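Local coordinates for protein trehalose monomycolate transport factor A (PDB 6T84) that is required for MmpL3-dependent transport of trehalose monomycolate to the mycobacterial cell wall and for growth and cell elongation, at residues L166-V169 against R170-N173; L117-A120 against R121-C124. All blocks are in the same frame, centred on the assembly; numbering follows the deposited sequence.

Overall arrangement
After the N-terminal helix 10-21, the chain of this probably cytoplasmic part of the protein builds most of a nine-stranded antiparallel sheet before it reaches contact 2. There, straight after strand 110-114, residues 117-123 form a short helix, with Cys124 just past its end, beside strands 102-107 and 110-114 at one border of the sheet. Helix 126-134 and strands 141-144 and 148-153 follow, and helix 159-175 then carries contact 1 across strands 71-77 and 148-153 in the middle of the sheet. Each contact lies within one helix and closes only single helical turns. The two are in series, neither nested nor crossing, with centres about 18 Å apart.

Contact 1. Residues L166-V169 against R170-N173; sequences LRTV and RQFN
Gln171 reaches back along its own helix to Arg167, one turn earlier. Its CB lies 3.4 Å from Arg167 O. Gln171 CG, set beside the backbone N by a chi1 of -73°, comes to 3.2 Å from Arg167 O, and CD of the extended chain packs against the same carbonyl. NE2 rests on the aliphatic part of Arg167, 3.4 Å from Arg167 CG, in one of the two deposited conformers of that arginine; there the side chains cross at about a right angle. Gln171 OE1 points toward Thr168, staying 3.3 Å from Arg167 O, two acceptors that do not bond. It takes a hydrogen bond from a water, 2.7 Å from Gln171 OE1 to the water oxygen. The same water donates to Thr168 OG1 at 2.9 Å, bridging the two side chains; Thr168 OG1 is also bonded to Glu164 O.

Backbone bonds from residue i+4 to i run through this middle part of helix 159-175, which packs on the large antiparallel sheet. Val169 packs on strands 71-77 and 148-153; Phe172 shares Thr149 and also reaches Met128 of helix 126-134. Asn173 OD1 is hydrogen-bonded to Thr149 OG1.

Arg170 folds over the preceding turn, its CG only 3.0 Å from Leu166 O, and a bend at chi3 (67°) turns its guanidinium toward that of Arg167. In the same Arg167 conformer, NH1 sits over one face of the Arg170 guanidinium, near its rim, a pairing that is therefore doubtful. These like charges, both donors, make no bond and would probably repel, a cost that solvent could partly screen. Arg170 also touches Arg58.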
loop_
_atom_site.group_PDB
_atom_site.type_symbol
_atom_site.label_atom_id
_atom_site.label_comp_id
_atom_site.label_asym_id
_atom_site.label_seq_id
_atom_site.Cartn_x
_atom_site.Cartn_y
_atom_site.Cartn_z
ATOM N N LEU A 166 -6.628 0.930 -6.429
ATOM C CA LEU A 166 -7.615 1.412 -5.456
ATOM C C LEU A 166 -8.440 0.259 -4.934
ATOM O O LEU A 166 -8.674 0.171 -3.733
ATOM C CB LEU A 166 -8.559 2.481 -6.023
ATOM C CG LEU A 166 -7.988 3.817 -6.478
ATOM C CD1 LEU A 166 -9.146 4.630 -7.008
ATOM C CD2 LEU A 166 -7.267 4.518 -5.320
ATOM N N ARG A 167 -8.894 -0.635 -5.819
ATOM C CA ARG A 167 -9.682 -1.770 -5.341
ATOM C C ARG A 167 -8.844 -2.694 -4.468
ATOM O O ARG A 167 -9.344 -3.245 -3.475
ATOM C CB ARG A 167 -10.280 -2.537 -6.525
ATOM C CG ARG A 167 -11.186 -3.685 -6.124
ATOM C CD ARG A 167 -12.348 -3.186 -5.288
ATOM N NE ARG A 167 -13.199 -2.276 -6.051
ATOM C CZ ARG A 167 -14.204 -1.578 -5.534
ATOM N NH1 ARG A 167 -14.491 -1.678 -4.245
ATOM N NH2 ARG A 167 -14.924 -0.780 -6.309
ATOM N N THR A 168 -7.572 -2.902 -4.836
ATOM C CA THR A 168 -6.713 -3.801 -4.070
ATOM C C THR A 168 -6.450 -3.257 -2.663
ATOM O O THR A 168 -6.519 -4.011 -1.680
ATOM C CB THR A 168 -5.421 -4.008 -4.849
ATOM O OG1 THR A 168 -5.769 -4.616 -6.123
ATOM C CG2 THR A 168 -4.469 -5.019 -4.097
ATOM N N VAL A 169 -6.117 -1.957 -2.548
ATOM C CA VAL A 169 -5.815 -1.418 -1.228
ATOM C C VAL A 169 -7.045 -1.457 -0.338
ATOM O O VAL A 169 -6.936 -1.711 0.865
ATOM C CB VAL A 169 -5.141 -0.021 -1.280
ATOM C CG1 VAL A 169 -6.159 1.054 -1.613
ATOM C CG2 VAL A 169 -4.490 0.265 0.084
ATOM N N ARG A 170 -8.226 -1.211 -0.921
ATOM C CA ARG A 170 -9.476 -1.300 -0.158
ATOM C C ARG A 170 -9.705 -2.720 0.331
ATOM O O ARG A 170 -10.077 -2.926 1.484
ATOM C CB ARG A 170 -10.653 -0.814 -1.010
ATOM C CG ARG A 170 -10.541 0.667 -1.493
ATOM C CD ARG A 170 -11.661 1.012 -2.518
ATOM N NE ARG A 170 -12.958 0.996 -1.843
ATOM C CZ ARG A 170 -14.097 1.324 -2.447
ATOM N NH1 ARG A 170 -14.082 1.638 -3.741
ATOM N NH2 ARG A 170 -15.233 1.334 -1.768
ATOM N N GLN A 171 -9.482 -3.707 -0.529
ATOM C CA GLN A 171 -9.688 -5.089 -0.123
ATOM C C GLN A 171 -8.696 -5.502 0.953
ATOM O O GLN A 171 -9.062 -6.204 1.903
ATOM C CB GLN A 171 -9.545 -5.972 -1.375
ATOM C CG GLN A 171 -10.729 -5.853 -2.342
ATOM C CD GLN A 171 -10.421 -6.392 -3.759
ATOM O OE1 GLN A 171 -9.253 -6.468 -4.156
ATOM N NE2 GLN A 171 -11.461 -6.667 -4.543
ATOM N N PHE A 172 -7.423 -5.151 0.783
ATOM C CA PHE A 172 -6.428 -5.488 1.798
ATOM C C PHE A 172 -6.739 -4.797 3.122
ATOM O O PHE A 172 -6.647 -5.413 4.195
ATOM C CB PHE A 172 -5.037 -5.146 1.272
ATOM C CG PHE A 172 -3.900 -5.637 2.138
ATOM C CD1 PHE A 172 -3.792 -6.978 2.489
ATOM C CD2 PHE A 172 -2.903 -4.766 2.551
ATOM C CE1 PHE A 172 -2.709 -7.424 3.248
ATOM C CE2 PHE A 172 -1.837 -5.179 3.338
ATOM C CZ PHE A 172 -1.723 -6.511 3.676
ATOM N N ASN A 173 -7.123 -3.532 3.073
ATOM C CA ASN A 173 -7.505 -2.830 4.290
ATOM C C ASN A 173 -8.660 -3.518 4.995
ATOM O O ASN A 173 -8.650 -3.676 6.226
ATOM C CB ASN A 173 -7.873 -1.396 3.882
ATOM C CG ASN A 173 -8.188 -0.554 5.078
ATOM O OD1 ASN A 173 -7.335 -0.338 5.942
ATOM N ND2 ASN A 173 -9.422 -0.100 5.156
HETATM O O HOH W 1 -7.401 -6.981 -6.077
#

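Contact 2. Residues L117-A120 against R121-C124; sequences LDAA and RRAC
Asp118 and Arg121 form a salt bridge between two exposed side chains three residues apart on helix 117-123, Arg121 also touching Leu104 of strand 102-107. Asp118 OD1 meets Arg121 NH1 at 3.3 Å, at the edge of the guanidinium and near its plane. The carboxylate and guanidinium planes are nevertheless turned 51° apart, unlike a flat, two-pronged pairing. Arg121 gets there with a chain extended from CG to NE; a chi4 of 88° then turns the guanidinium out of line with it. On the way, Arg121 CG passes 3.3 Å from Leu117 O, and Arg121 NH1 ends 3.9 Å from Leu117 CB.

Arg122 takes a different shape. Its CG stands opposite the carbonyl carbon, and a bend at chi3 of -47° folds the guanidinium back over the preceding turn. One face settles over Ala119 CA, with Arg122 NH2 3.6 Å from Ala119 CB. The buried side chain of Ala120 touches Leu104 and Ser114 of the neighbouring strands.

At the C-terminal end, Cys124 is the first residue to leave helical angles, and Cys124 N makes only a weak, strongly bent bond to Ala120 O, 3.0 Å long. Cys124 N also bonds to Arg121 O. With a single long ion pair between exposed side chains, Asp118 and Arg121 probably add only modestly to the stability of this short helix.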
loop_
_atom_site.group_PDB
_atom_site.type_symbol
_atom_site.label_atom_id
_atom_site.label_comp_id
_atom_site.label_asym_id
_atom_site.label_seq_id
_atom_site.Cartn_x
_atom_site.Cartn_y
_atom_site.Cartn_z
ATOM N N LEU A 117 3.272 -12.395 14.920
ATOM C CA LEU A 117 2.910 -13.552 14.100
ATOM C C LEU A 117 1.544 -14.099 14.493
ATOM O O LEU A 117 0.778 -14.561 13.632
ATOM C CB LEU A 117 3.986 -14.636 14.214
ATOM C CG LEU A 117 5.356 -14.236 13.621
ATOM C CD1 LEU A 117 6.344 -15.436 13.730
ATOM C CD2 LEU A 117 5.242 -13.712 12.192
ATOM N N ASP A 118 1.234 -14.083 15.798
ATOM C CA ASP A 118 -0.058 -14.580 16.254
ATOM C C ASP A 118 -1.209 -13.750 15.706
ATOM O O ASP A 118 -2.207 -14.295 15.224
ATOM C CB ASP A 118 -0.096 -14.593 17.789
ATOM C CG ASP A 118 0.666 -15.772 18.375
ATOM O OD1 ASP A 118 0.896 -16.755 17.631
ATOM O OD2 ASP A 118 1.038 -15.716 19.566
ATOM N N ALA A 119 -1.085 -12.422 15.766
ATOM C CA ALA A 119 -2.138 -11.571 15.221
ATOM C C ALA A 119 -2.253 -11.761 13.701
ATOM O O ALA A 119 -3.368 -11.846 13.156
ATOM C CB ALA A 119 -1.861 -10.103 15.551
ATOM N N ALA A 120 -1.114 -11.837 13.004
ATOM C CA ALA A 120 -1.159 -12.004 11.555
ATOM C C ALA A 120 -1.785 -13.346 11.169
ATOM O O ALA A 120 -2.491 -13.449 10.154
ATOM C CB ALA A 120 0.249 -11.864 11.018
ATOM N N ARG A 121 -1.514 -14.393 11.953
ATOM C CA ARG A 121 -2.176 -15.676 11.730
ATOM C C ARG A 121 -3.683 -15.526 11.757
ATOM O O ARG A 121 -4.390 -16.131 10.928
ATOM C CB ARG A 121 -1.749 -16.641 12.828
ATOM C CG ARG A 121 -0.560 -17.381 12.435
ATOM C CD ARG A 121 -0.361 -18.658 13.235
ATOM N NE ARG A 121 0.993 -19.144 13.003
ATOM C CZ ARG A 121 2.040 -18.756 13.725
ATOM N NH1 ARG A 121 1.868 -17.918 14.738
ATOM N NH2 ARG A 121 3.249 -19.220 13.441
ATOM N N ARG A 122 -4.197 -14.759 12.726
ATOM C CA ARG A 122 -5.643 -14.569 12.822
ATOM C C ARG A 122 -6.191 -13.857 11.594
ATOM O O ARG A 122 -7.275 -14.198 11.102
ATOM C CB ARG A 122 -5.994 -13.802 14.089
ATOM C CG ARG A 122 -5.798 -14.646 15.346
ATOM C CD ARG A 122 -6.388 -13.985 16.601
ATOM N NE ARG A 122 -6.017 -12.576 16.725
ATOM C CZ ARG A 122 -5.002 -12.120 17.456
ATOM N NH1 ARG A 122 -4.244 -12.978 18.143
ATOM N NH2 ARG A 122 -4.747 -10.807 17.499
ATOM N N ALA A 123 -5.447 -12.876 11.071
ATOM C CA ALA A 123 -5.861 -12.174 9.857
ATOM C C ALA A 123 -5.729 -13.033 8.606
ATOM O O ALA A 123 -6.370 -12.727 7.602
ATOM C CB ALA A 123 -5.027 -10.887 9.696
ATOM N N CYS A 124 -4.939 -14.103 8.639
ATOM C CA CYS A 124 -4.697 -14.885 7.420
ATOM C C CYS A 124 -5.655 -16.077 7.327
ATOM O O CYS A 124 -5.260 -17.255 7.367
ATOM C CB CYS A 124 -3.250 -15.345 7.376
ATOM S SG CYS A 124 -2.118 -14.018 6.898
#